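Local coordinates for protein 336aa long hypothetical dTDP-glucose 4,6-dehydratase (Pyrococcus horikoshii, PDB 2HUN) that binds NAD in a Rossmann-fold domain and is probably a dTDP-glucose 4,6-dehydratase, a lyase acting on a nucleotide sugar, at residues G78-S86 and F98-L109; V120-Y131 and N172-N180. One frame throughout, in Å; residues are numbered along the deposited sequence.

Contact 1 (G78-S86 and F98-L109); sequences GVVHLAAES and FLHSNVIGTYTL. With NAD (nicotinamide-adenine-dinucleotide), chain C.
Asn102 on the helix reads the backbone of Glu85 in both directions. Its OD1 takes the Glu85 amide N on a lone pair at 2.9 Å, and its ND2 returns a bond to Glu85 O at 3.1 Å, with that oxygen only 1° out of the amide plane. The pair of bonds fixes which way round the amide lies, and ND2 also has Thr154 OG1 as a partner. The Glu85 carboxylate turns elsewhere, to salt bridges with Lys37 and Arg90, while its CB sits over one face of the Phe98 ring, 3.8 Å from the centroid.

Farther along, His81 is gripped at both nitrogens. NE2 donates to Thr106 OG1 at 3.2 Å, a bent bond (139°) at the ring edge, and ND1 pairs with Thr9 OG1. Thr106 OG1 in turn gives its proton to Asn102 O at 2.7 Å. CG of His81 lies anti to the backbone N (chi1 -168°), which carries the ring under Leu109, whose CD2 covers one face. A water lies 3.1 Å from His81 NE2, within hydrogen-bonding distance of Ser101 O and Ala83 O as well.

Two polar groups here serve NAD: Ser101 OG, also bonded by Lys37, accepts from adenine N6A at 3.0 Å, and Leu82 O from the ribose hydroxyl O3D. Loop and helix thus both border the cofactor, as in the extended short-chain dehydrogenases. Strand 78-81 and helix 98-109 run antiparallel, with strands 5-9 and 121-127 bordering the first, helix 150-168 beside Thr106 and Phe98, and Val103 and Ile104 packing on the second subunit.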
loop_
_atom_site.group_PDB
_atom_site.type_symbol
_atom_site.label_atom_id
_atom_site.label_comp_id
_atom_site.label_asym_id
_atom_site.label_seq_id
_atom_site.Cartn_x
_atom_site.Cartn_y
_atom_site.Cartn_z
ATOM N N GLY A 78 -7.226 23.604 2.137
ATOM C CA GLY A 78 -6.401 22.607 1.478
ATOM C C GLY A 78 -5.388 21.995 2.424
ATOM O O GLY A 78 -5.016 22.606 3.431
ATOM N N VAL A 79 -4.950 20.781 2.102
ATOM C CA VAL A 79 -3.979 20.064 2.911
ATOM C C VAL A 79 -2.890 19.482 2.015
ATOM O O VAL A 79 -3.179 18.705 1.110
ATOM C CB VAL A 79 -4.640 18.905 3.682
ATOM C CG1 VAL A 79 -3.586 18.131 4.457
ATOM C CG2 VAL A 79 -5.708 19.445 4.634
ATOM N N VAL A 80 -1.644 19.877 2.263
ATOM C CA VAL A 80 -0.507 19.373 1.499
ATOM C C VAL A 80 0.292 18.528 2.486
ATOM O O VAL A 80 0.931 19.058 3.393
ATOM C CB VAL A 80 0.350 20.527 0.950
ATOM C CG1 VAL A 80 1.577 19.976 0.236
ATOM C CG2 VAL A 80 -0.483 21.371 -0.018
ATOM N N HIS A 81 0.240 17.210 2.296
ATOM C CA HIS A 81 0.837 16.181 3.178
ATOM C C HIS A 81 2.309 15.814 2.844
ATOM O O HIS A 81 2.589 14.919 2.057
ATOM C CB HIS A 81 -0.040 14.930 3.108
ATOM C CG HIS A 81 0.356 13.974 4.204
ATOM N ND1 HIS A 81 0.663 14.370 5.464
ATOM C CD2 HIS A 81 0.461 12.580 4.139
ATOM C CE1 HIS A 81 0.942 13.240 6.141
ATOM N NE2 HIS A 81 0.830 12.153 5.373
ATOM N N LEU A 82 3.289 16.449 3.482
ATOM C CA LEU A 82 4.690 16.117 3.247
ATOM C C LEU A 82 5.310 15.319 4.391
ATOM O O LEU A 82 6.348 14.683 4.213
ATOM C CB LEU A 82 5.497 17.394 3.020
ATOM C CG LEU A 82 5.136 18.128 1.728
ATOM C CD1 LEU A 82 4.952 19.615 2.005
ATOM C CD2 LEU A 82 6.217 17.896 0.698
ATOM N N ALA A 83 4.671 15.340 5.557
ATOM C CA ALA A 83 5.181 14.633 6.724
ATOM C C ALA A 83 5.406 13.133 6.523
ATOM O O ALA A 83 4.501 12.399 6.108
ATOM C CB ALA A 83 4.253 14.860 7.912
ATOM N N ALA A 84 6.613 12.680 6.849
ATOM C CA ALA A 84 6.967 11.272 6.714
ATOM C C ALA A 84 8.372 11.014 7.238
ATOM O O ALA A 84 9.167 11.943 7.374
ATOM C CB ALA A 84 6.896 10.852 5.238
ATOM N N GLU A 85 8.652 9.750 7.538
ATOM C CA GLU A 85 9.974 9.296 7.981
ATOM C C GLU A 85 10.537 8.728 6.677
ATOM O O GLU A 85 9.905 7.859 6.059
ATOM C CB GLU A 85 9.843 8.184 9.019
ATOM C CG GLU A 85 9.508 8.661 10.432
ATOM C CD GLU A 85 10.674 9.390 11.096
ATOM O OE1 GLU A 85 11.839 9.160 10.704
ATOM O OE2 GLU A 85 10.429 10.184 12.025
ATOM N N SER A 86 11.706 9.194 6.251
ATOM C CA SER A 86 12.240 8.746 4.960
ATOM C C SER A 86 13.659 8.205 4.888
ATOM O O SER A 86 14.223 8.096 3.800
ATOM C CB SER A 86 12.129 9.890 3.955
ATOM O OG SER A 86 12.891 11.002 4.395
ATOM N N PHE A 98 8.429 3.982 10.757
ATOM C CA PHE A 98 7.849 4.294 9.457
ATOM C C PHE A 98 6.374 3.926 9.326
ATOM O O PHE A 98 5.604 4.663 8.706
ATOM C CB PHE A 98 8.717 3.663 8.372
ATOM C CG PHE A 98 10.126 4.195 8.377
ATOM C CD1 PHE A 98 10.980 3.916 9.439
ATOM C CD2 PHE A 98 10.571 5.040 7.372
ATOM C CE1 PHE A 98 12.255 4.478 9.502
ATOM C CE2 PHE A 98 11.840 5.601 7.424
ATOM C CZ PHE A 98 12.683 5.321 8.493
ATOM N N LEU A 99 5.976 2.810 9.928
ATOM C CA LEU A 99 4.576 2.393 9.896
ATOM C C LEU A 99 3.747 3.485 10.571
ATOM O O LEU A 99 2.693 3.888 10.073
ATOM C CB LEU A 99 4.382 1.080 10.664
ATOM C CG LEU A 99 2.937 0.588 10.816
ATOM C CD1 LEU A 99 2.464 -0.015 9.504
ATOM C CD2 LEU A 99 2.861 -0.449 11.930
ATOM N N HIS A 100 4.244 3.966 11.708
ATOM C CA HIS A 100 3.545 4.994 12.471
ATOM C C HIS A 100 3.369 6.331 11.756
ATOM O O HIS A 100 2.252 6.825 11.617
ATOM C CB HIS A 100 4.261 5.255 13.790
ATOM C CG HIS A 100 3.635 6.348 14.597
ATOM N ND1 HIS A 100 2.467 6.172 15.305
ATOM C CD2 HIS A 100 3.995 7.641 14.776
ATOM C CE1 HIS A 100 2.135 7.309 15.891
ATOM N NE2 HIS A 100 3.045 8.217 15.586
ATOM N N SER A 101 4.473 6.930 11.325
ATOM C CA SER A 101 4.401 8.223 10.652
ATOM C C SER A 101 3.853 8.152 9.227
ATOM O O SER A 101 3.035 8.986 8.836
ATOM C CB SER A 101 5.782 8.898 10.627
ATOM O OG SER A 101 6.198 9.304 11.924
ATOM N N ASN A 102 4.292 7.161 8.457
ATOM C CA ASN A 102 3.850 7.057 7.068
ATOM C C ASN A 102 2.463 6.449 6.894
ATOM O O ASN A 102 1.620 7.024 6.210
ATOM C CB ASN A 102 4.879 6.274 6.245
ATOM C CG ASN A 102 6.259 6.917 6.284
ATOM O OD1 ASN A 102 6.399 8.077 6.664
ATOM N ND2 ASN A 102 7.277 6.167 5.881
ATOM N N VAL A 103 2.223 5.297 7.510
ATOM C CA VAL A 103 0.925 4.647 7.395
ATOM C C VAL A 103 -0.113 5.179 8.382
ATOM O O VAL A 103 -1.148 5.693 7.960
ATOM C CB VAL A 103 1.036 3.121 7.574
ATOM C CG1 VAL A 103 -0.352 2.496 7.499
ATOM C CG2 VAL A 103 1.932 2.527 6.482
ATOM N N ILE A 104 0.153 5.066 9.684
ATOM C CA ILE A 104 -0.813 5.545 10.673
ATOM C C ILE A 104 -1.046 7.046 10.517
ATOM O O ILE A 104 -2.172 7.522 10.599
ATOM C CB ILE A 104 -0.342 5.256 12.123
ATOM C CG1 ILE A 104 -0.080 3.762 12.303
ATOM C CG2 ILE A 104 -1.407 5.715 13.121
ATOM C CD1 ILE A 104 -1.262 2.881 11.994
ATOM N N GLY A 105 0.026 7.788 10.280
ATOM C CA GLY A 105 -0.100 9.221 10.115
ATOM C C GLY A 105 -1.008 9.598 8.958
ATOM O O GLY A 105 -1.843 10.496 9.086
ATOM N N THR A 106 -0.852 8.923 7.822
ATOM C CA THR A 106 -1.686 9.242 6.673
ATOM C C THR A 106 -3.132 8.822 6.938
ATOM O O THR A 106 -4.068 9.536 6.583
ATOM C CB THR A 106 -1.148 8.570 5.403
ATOM O OG1 THR A 106 0.185 9.039 5.159
ATOM C CG2 THR A 106 -2.029 8.908 4.205
ATOM N N TYR A 107 -3.298 7.667 7.569
ATOM C CA TYR A 107 -4.617 7.148 7.936
ATOM C C TYR A 107 -5.351 8.178 8.799
ATOM O O TYR A 107 -6.514 8.499 8.552
ATOM C CB TYR A 107 -4.458 5.852 8.737
ATOM C CG TYR A 107 -5.706 5.401 9.476
ATOM C CD1 TYR A 107 -6.754 4.763 8.805
ATOM C CD2 TYR A 107 -5.836 5.613 10.850
ATOM C CE1 TYR A 107 -7.902 4.346 9.487
ATOM C CE2 TYR A 107 -6.981 5.202 11.542
ATOM C CZ TYR A 107 -8.007 4.568 10.855
ATOM O OH TYR A 107 -9.132 4.145 11.533
ATOM N N THR A 108 -4.658 8.683 9.816
ATOM C CA THR A 108 -5.228 9.663 10.737
ATOM C C THR A 108 -5.662 10.937 10.016
ATOM O O THR A 108 -6.715 11.500 10.309
ATOM C CB THR A 108 -4.218 10.036 11.842
ATOM O OG1 THR A 108 -3.726 8.841 12.462
ATOM C CG2 THR A 108 -4.890 10.905 12.904
ATOM N N LEU A 109 -4.841 11.388 9.075
ATOM C CA LEU A 109 -5.154 12.581 8.308
ATOM C C LEU A 109 -6.401 12.314 7.464
ATOM O O LEU A 109 -7.296 13.158 7.386
ATOM C CB LEU A 109 -3.975 12.946 7.403
ATOM C CG LEU A 109 -3.955 14.376 6.865
ATOM C CD1 LEU A 109 -3.766 15.340 8.031
ATOM C CD2 LEU A 109 -2.826 14.538 5.854
HETATM P PA NAD C . 12.532 15.644 5.565
HETATM O O1A NAD C . 13.037 14.453 6.264
HETATM O O2A NAD C . 13.459 16.772 5.269
HETATM O O5B NAD C . 11.334 16.239 6.451
HETATM C C5B NAD C . 10.201 15.466 6.874
HETATM C C4B NAD C . 9.423 16.419 7.791
HETATM O O4B NAD C . 8.214 15.790 8.257
HETATM C C3B NAD C . 10.254 16.790 9.053
HETATM O O3B NAD C . 10.183 18.204 9.300
HETATM C C2B NAD C . 9.635 15.901 10.148
HETATM O O2B NAD C . 9.755 16.370 11.491
HETATM C C1B NAD C . 8.184 15.785 9.681
HETATM N N9A NAD C . 7.497 14.557 10.138
HETATM C C8A NAD C . 7.885 13.276 9.990
HETATM N N7A NAD C . 6.979 12.474 10.546
HETATM C C5A NAD C . 6.006 13.225 11.054
HETATM C C6A NAD C . 4.798 12.962 11.757
HETATM N N6A NAD C . 4.388 11.739 12.068
HETATM N N1A NAD C . 4.016 14.078 12.136
HETATM C C2A NAD C . 4.435 15.381 11.825
HETATM N N3A NAD C . 5.574 15.627 11.165
HETATM C C4A NAD C . 6.335 14.566 10.791
HETATM O O3 NAD C . 12.099 15.091 4.139
HETATM P PN NAD C . 11.529 15.704 2.795
HETATM O O1N NAD C . 12.574 15.306 1.808
HETATM O O2N NAD C . 11.295 17.159 2.900
HETATM O O5D NAD C . 10.228 14.808 2.453
HETATM C C5D NAD C . 8.915 15.341 2.257
HETATM C C4D NAD C . 8.049 14.282 1.528
HETATM O O4D NAD C . 8.466 14.136 0.161
HETATM C C3D NAD C . 8.117 12.902 2.195
HETATM O O3D NAD C . 6.775 12.351 2.244
HETATM C C2D NAD C . 9.047 12.091 1.249
HETATM O O2D NAD C . 8.704 10.703 1.297
HETATM C C1D NAD C . 8.770 12.751 -0.092
HETATM N N1N NAD C . 9.877 12.675 -1.067
HETATM C C2N NAD C . 11.121 13.367 -0.876
HETATM C C3N NAD C . 12.119 13.253 -1.859
HETATM C C7N NAD C . 13.478 13.978 -1.724
HETATM O O7N NAD C . 14.246 13.987 -2.695
HETATM N N7N NAD C . 13.785 14.587 -0.586
HETATM C C4N NAD C . 11.895 12.464 -3.016
HETATM C C5N NAD C . 10.667 11.790 -3.186
HETATM C C6N NAD C . 9.650 11.889 -2.222
HETATM O O HOH W 1 2.781 9.877 6.137
#

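Contact 2 (V120-Y131 and N172-N180); sequences VRFVHVSTDEVY and NASITRCTN. With NAD (nicotinamide-adenine-dinucleotide), chain C.
Phe122 and Ala173 pair in the tight first half of two parallel strands, where Phe122 N reaches Asn172 O at 2.9 Å and Ser174 N returns to Phe122 O. Regular bonding runs on to Ser126, Thr176 N donating to His124 O at 2.8 Å. Ala173 CB lies at the edge of the Phe122 ring, 3.5 Å from CD2.

Beyond Ser126 the strands part: Asp128 N finds Cys178 O at 3.2 Å, from above the carbonyl plane; one water joins Asp128 OD1 to Asn180 OD1, a second runs from OD2 to the same oxygen by a weak bond. Arg177 spans this end, its NH1 on Tyr131 OH at 2.9 Å; Asp159 takes NH2 and Asn241 the hydroxyl. Ser126 O and Cys178 SG line the nicotinamide.

At the loose, solvent-facing start, Arg121 NH1 bonds Asn172 only weakly and a water joins Val120 O to Asn172 N. A bend at chi2 (56°) brings Arg121 NH2 to Ser174 OG, which also bonds Glu235 O. A leucine in place of Arg121 would probably leave Ser174 OG, Val230 O and Leu231 O each without a guanidinium N-H. Helices 96-116 and 150-168 cover the Phe122 and His124 face, helix 220-233 the Ser174 and Thr176 face; strand 78-81 flanks 121-127.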
loop_
_atom_site.group_PDB
_atom_site.type_symbol
_atom_site.label_atom_id
_atom_site.label_comp_id
_atom_site.label_asym_id
_atom_site.label_seq_id
_atom_site.Cartn_x
_atom_site.Cartn_y
_atom_site.Cartn_z
ATOM N N VAL A 120 -12.352 19.365 1.778
ATOM C CA VAL A 120 -11.010 19.944 1.767
ATOM C C VAL A 120 -10.188 19.358 0.614
ATOM O O VAL A 120 -10.306 18.175 0.300
ATOM C CB VAL A 120 -10.273 19.674 3.109
ATOM C CG1 VAL A 120 -9.837 18.222 3.191
ATOM C CG2 VAL A 120 -9.080 20.607 3.250
ATOM N N ARG A 121 -9.372 20.190 -0.025
ATOM C CA ARG A 121 -8.529 19.730 -1.126
ATOM C C ARG A 121 -7.280 19.103 -0.515
ATOM O O ARG A 121 -6.521 19.775 0.176
ATOM C CB ARG A 121 -8.155 20.904 -2.032
ATOM C CG ARG A 121 -7.162 20.562 -3.146
ATOM C CD ARG A 121 -7.651 19.427 -4.036
ATOM N NE ARG A 121 -6.679 19.128 -5.084
ATOM C CZ ARG A 121 -6.577 17.955 -5.701
ATOM N NH1 ARG A 121 -7.389 16.960 -5.377
ATOM N NH2 ARG A 121 -5.660 17.780 -6.646
ATOM N N PHE A 122 -7.069 17.819 -0.782
ATOM C CA PHE A 122 -5.941 17.083 -0.218
ATOM C C PHE A 122 -4.915 16.576 -1.235
ATOM O O PHE A 122 -5.271 15.930 -2.214
ATOM C CB PHE A 122 -6.501 15.905 0.586
ATOM C CG PHE A 122 -5.459 14.988 1.157
ATOM C CD1 PHE A 122 -4.501 15.453 2.054
ATOM C CD2 PHE A 122 -5.482 13.638 0.848
ATOM C CE1 PHE A 122 -3.584 14.573 2.637
ATOM C CE2 PHE A 122 -4.579 12.756 1.419
ATOM C CZ PHE A 122 -3.626 13.221 2.318
ATOM N N VAL A 123 -3.644 16.886 -0.997
ATOM C CA VAL A 123 -2.566 16.423 -1.860
ATOM C C VAL A 123 -1.621 15.576 -1.013
ATOM O O VAL A 123 -1.034 16.064 -0.051
ATOM C CB VAL A 123 -1.769 17.588 -2.479
ATOM C CG1 VAL A 123 -0.524 17.045 -3.173
ATOM C CG2 VAL A 123 -2.639 18.347 -3.482
ATOM N N HIS A 124 -1.498 14.303 -1.375
ATOM C CA HIS A 124 -0.635 13.343 -0.683
ATOM C C HIS A 124 0.681 13.261 -1.454
ATOM O O HIS A 124 0.695 12.860 -2.627
ATOM C CB HIS A 124 -1.321 11.969 -0.669
ATOM C CG HIS A 124 -0.542 10.893 0.020
ATOM N ND1 HIS A 124 -0.369 10.855 1.386
ATOM C CD2 HIS A 124 0.068 9.787 -0.466
ATOM C CE1 HIS A 124 0.309 9.769 1.713
ATOM N NE2 HIS A 124 0.585 9.104 0.606
ATOM N N VAL A 125 1.779 13.648 -0.800
ATOM C CA VAL A 125 3.103 13.618 -1.420
ATOM C C VAL A 125 3.781 12.256 -1.195
ATOM O O VAL A 125 3.919 11.783 -0.060
ATOM C CB VAL A 125 4.008 14.751 -0.866
ATOM C CG1 VAL A 125 5.353 14.758 -1.604
ATOM C CG2 VAL A 125 3.320 16.095 -1.050
ATOM N N SER A 126 4.209 11.628 -2.286
ATOM C CA SER A 126 4.838 10.319 -2.195
ATOM C C SER A 126 6.146 10.265 -2.992
ATOM O O SER A 126 6.624 11.295 -3.484
ATOM C CB SER A 126 3.848 9.246 -2.674
ATOM O OG SER A 126 4.279 7.940 -2.334
ATOM N N THR A 127 6.698 9.061 -3.148
ATOM C CA THR A 127 7.990 8.882 -3.814
ATOM C C THR A 127 8.084 7.926 -5.000
ATOM O O THR A 127 7.304 6.978 -5.128
ATOM C CB THR A 127 9.040 8.421 -2.786
ATOM O OG1 THR A 127 10.271 8.119 -3.449
ATOM C CG2 THR A 127 8.555 7.190 -2.067
ATOM N N ASP A 128 9.083 8.169 -5.844
ATOM C CA ASP A 128 9.338 7.342 -7.022
ATOM C C ASP A 128 9.805 5.953 -6.586
ATOM O O ASP A 128 9.798 5.004 -7.372
ATOM C CB ASP A 128 10.399 8.010 -7.918
ATOM C CG ASP A 128 11.778 8.130 -7.241
ATOM O OD1 ASP A 128 11.857 8.164 -5.995
ATOM O OD2 ASP A 128 12.788 8.209 -7.972
ATOM N N GLU A 129 10.199 5.833 -5.321
ATOM C CA GLU A 129 10.665 4.553 -4.805
ATOM C C GLU A 129 9.561 3.513 -4.635
ATOM O O GLU A 129 9.854 2.321 -4.515
ATOM C CB GLU A 129 11.400 4.738 -3.471
ATOM C CG GLU A 129 12.794 5.349 -3.608
ATOM C CD GLU A 129 13.547 5.367 -2.285
ATOM O OE1 GLU A 129 13.846 4.279 -1.751
ATOM O OE2 GLU A 129 13.829 6.468 -1.776
ATOM N N VAL A 130 8.302 3.940 -4.630
ATOM C CA VAL A 130 7.211 2.977 -4.467
ATOM C C VAL A 130 7.202 1.938 -5.583
ATOM O O VAL A 130 6.813 0.799 -5.362
ATOM C CB VAL A 130 5.826 3.665 -4.419
ATOM C CG1 VAL A 130 5.680 4.449 -3.121
ATOM C CG2 VAL A 130 5.655 4.584 -5.626
ATOM N N TYR A 131 7.649 2.335 -6.771
ATOM C CA TYR A 131 7.692 1.447 -7.931
ATOM C C TYR A 131 8.865 0.468 -7.970
ATOM O O TYR A 131 8.872 -0.464 -8.771
ATOM C CB TYR A 131 7.818 2.262 -9.216
ATOM C CG TYR A 131 6.686 3.228 -9.488
ATOM C CD1 TYR A 131 5.465 2.782 -9.998
ATOM C CD2 TYR A 131 6.851 4.595 -9.271
ATOM C CE1 TYR A 131 4.438 3.676 -10.294
ATOM C CE2 TYR A 131 5.832 5.502 -9.560
ATOM C CZ TYR A 131 4.629 5.034 -10.075
ATOM O OH TYR A 131 3.622 5.920 -10.374
ATOM N N ASN A 172 -11.698 14.934 -2.170
ATOM C CA ASN A 172 -11.084 15.667 -3.273
ATOM C C ASN A 172 -9.593 15.526 -3.002
ATOM O O ASN A 172 -8.970 16.431 -2.450
ATOM C CB ASN A 172 -11.474 17.147 -3.227
ATOM C CG ASN A 172 -11.017 17.910 -4.456
ATOM O OD1 ASN A 172 -10.130 17.465 -5.186
ATOM N ND2 ASN A 172 -11.615 19.077 -4.683
ATOM N N ALA A 173 -9.028 14.385 -3.389
ATOM C CA ALA A 173 -7.624 14.120 -3.128
ATOM C C ALA A 173 -6.832 13.562 -4.300
ATOM O O ALA A 173 -7.331 12.741 -5.062
ATOM C CB ALA A 173 -7.510 13.171 -1.947
ATOM N N SER A 174 -5.592 14.024 -4.430
ATOM C CA SER A 174 -4.683 13.548 -5.471
ATOM C C SER A 174 -3.390 13.115 -4.785
ATOM O O SER A 174 -3.136 13.485 -3.639
ATOM C CB SER A 174 -4.364 14.645 -6.488
ATOM O OG SER A 174 -5.504 15.008 -7.238
ATOM N N ILE A 175 -2.585 12.329 -5.492
ATOM C CA ILE A 175 -1.313 11.842 -4.977
ATOM C C ILE A 175 -0.211 12.265 -5.942
ATOM O O ILE A 175 -0.401 12.234 -7.159
ATOM C CB ILE A 175 -1.289 10.293 -4.895
ATOM C CG1 ILE A 175 -2.307 9.791 -3.868
ATOM C CG2 ILE A 175 0.113 9.806 -4.546
ATOM C CD1 ILE A 175 -2.516 8.281 -3.924
ATOM N N THR A 176 0.931 12.679 -5.399
ATOM C CA THR A 176 2.066 13.043 -6.239
ATOM C C THR A 176 3.239 12.110 -5.918
ATOM O O THR A 176 3.393 11.656 -4.777
ATOM C CB THR A 176 2.517 14.508 -6.004
ATOM O OG1 THR A 176 2.848 14.698 -4.622
ATOM C CG2 THR A 176 1.406 15.475 -6.388
ATOM N N ARG A 177 4.048 11.814 -6.929
ATOM C CA ARG A 177 5.226 10.969 -6.757
ATOM C C ARG A 177 6.357 11.629 -7.536
ATOM O O ARG A 177 6.283 11.779 -8.761
ATOM C CB ARG A 177 4.965 9.544 -7.281
ATOM C CG ARG A 177 4.062 8.702 -6.378
ATOM C CD ARG A 177 3.645 7.407 -7.055
ATOM N NE ARG A 177 2.783 6.575 -6.214
ATOM C CZ ARG A 177 2.015 5.599 -6.697
ATOM N NH1 ARG A 177 2.013 5.353 -8.002
ATOM N NH2 ARG A 177 1.261 4.870 -5.884
ATOM N N CYS A 178 7.405 12.025 -6.823
ATOM C CA CYS A 178 8.527 12.705 -7.451
ATOM C C CYS A 178 9.861 12.002 -7.244
ATOM O O CYS A 178 10.023 11.181 -6.337
ATOM C CB CYS A 178 8.640 14.123 -6.893
ATOM S SG CYS A 178 9.102 14.119 -5.147
ATOM N N THR A 179 10.823 12.368 -8.081
ATOM C CA THR A 179 12.159 11.805 -8.022
ATOM C C THR A 179 12.974 12.552 -6.970
ATOM O O THR A 179 12.415 13.196 -6.086
ATOM C CB THR A 179 12.852 11.916 -9.393
ATOM O OG1 THR A 179 12.979 13.295 -9.751
ATOM C CG2 THR A 179 12.026 11.210 -10.454
ATOM N N ASN A 180 14.295 12.485 -7.080
ATOM C CA ASN A 180 15.175 13.131 -6.113
ATOM C C ASN A 180 15.177 14.654 -6.162
ATOM O O ASN A 180 15.446 15.244 -7.205
ATOM C CB ASN A 180 16.595 12.615 -6.306
ATOM C CG ASN A 180 16.668 11.111 -6.260
ATOM O OD1 ASN A 180 16.505 10.500 -5.202
ATOM N ND2 ASN A 180 16.894 10.498 -7.420
HETATM P PA NAD C . 12.532 15.644 5.565
HETATM O O1A NAD C . 13.037 14.453 6.264
HETATM O O2A NAD C . 13.459 16.772 5.269
HETATM O O5B NAD C . 11.334 16.239 6.451
HETATM C C5B NAD C . 10.201 15.466 6.874
HETATM C C4B NAD C . 9.423 16.419 7.791
HETATM O O4B NAD C . 8.214 15.790 8.257
HETATM C C3B NAD C . 10.254 16.790 9.053
HETATM O O3B NAD C . 10.183 18.204 9.300
HETATM C C2B NAD C . 9.635 15.901 10.148
HETATM O O2B NAD C . 9.755 16.370 11.491
HETATM C C1B NAD C . 8.184 15.785 9.681
HETATM N N9A NAD C . 7.497 14.557 10.138
HETATM C C8A NAD C . 7.885 13.276 9.990
HETATM N N7A NAD C . 6.979 12.474 10.546
HETATM C C5A NAD C . 6.006 13.225 11.054
HETATM C C6A NAD C . 4.798 12.962 11.757
HETATM N N6A NAD C . 4.388 11.739 12.068
HETATM N N1A NAD C . 4.016 14.078 12.136
HETATM C C2A NAD C . 4.435 15.381 11.825
HETATM N N3A NAD C . 5.574 15.627 11.165
HETATM C C4A NAD C . 6.335 14.566 10.791
HETATM O O3 NAD C . 12.099 15.091 4.139
HETATM P PN NAD C . 11.529 15.704 2.795
HETATM O O1N NAD C . 12.574 15.306 1.808
HETATM O O2N NAD C . 11.295 17.159 2.900
HETATM O O5D NAD C . 10.228 14.808 2.453
HETATM C C5D NAD C . 8.915 15.341 2.257
HETATM C C4D NAD C . 8.049 14.282 1.528
HETATM O O4D NAD C . 8.466 14.136 0.161
HETATM C C3D NAD C . 8.117 12.902 2.195
HETATM O O3D NAD C . 6.775 12.351 2.244
HETATM C C2D NAD C . 9.047 12.091 1.249
HETATM O O2D NAD C . 8.704 10.703 1.297
HETATM C C1D NAD C . 8.770 12.751 -0.092
HETATM N N1N NAD C . 9.877 12.675 -1.067
HETATM C C2N NAD C . 11.121 13.367 -0.876
HETATM C C3N NAD C . 12.119 13.253 -1.859
HETATM C C7N NAD C . 13.478 13.978 -1.724
HETATM O O7N NAD C . 14.246 13.987 -2.695
HETATM N N7N NAD C . 13.785 14.587 -0.586
HETATM C C4N NAD C . 11.895 12.464 -3.016
HETATM C C5N NAD C . 10.667 11.790 -3.186
HETATM C C6N NAD C . 9.650 11.889 -2.222
HETATM O O HOH W 2 -11.248 15.722 0.435
HETATM O O HOH W 3 5.683 14.215 -5.020
HETATM O O HOH W 4 13.481 10.079 -4.520
HETATM O O HOH W 5 15.239 7.587 -6.296
#

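Overall arrangement
From the N terminus, the chain completes strand 78-81, passes the cofactor, and turns through helix 88-93 into helix 96-116, where contact 1 closes a short loop of 11 residues. The helix leads directly to strand 121-127, beside and parallel to 78-81 in the main sheet, completing a beta-alpha-beta crossover. Contact 2 then closes a longer loop of 40 residues that holds helix 150-168. The two loops follow in series, neither enclosing the other. They meet where Val79 N probably bonds to Arg121 O (2.7 Å) and Leu109 packs on Phe122. Contact 1 reaches the adenine and the nicotinamide ribose of NAD, contact 2 the nicotinamide ring.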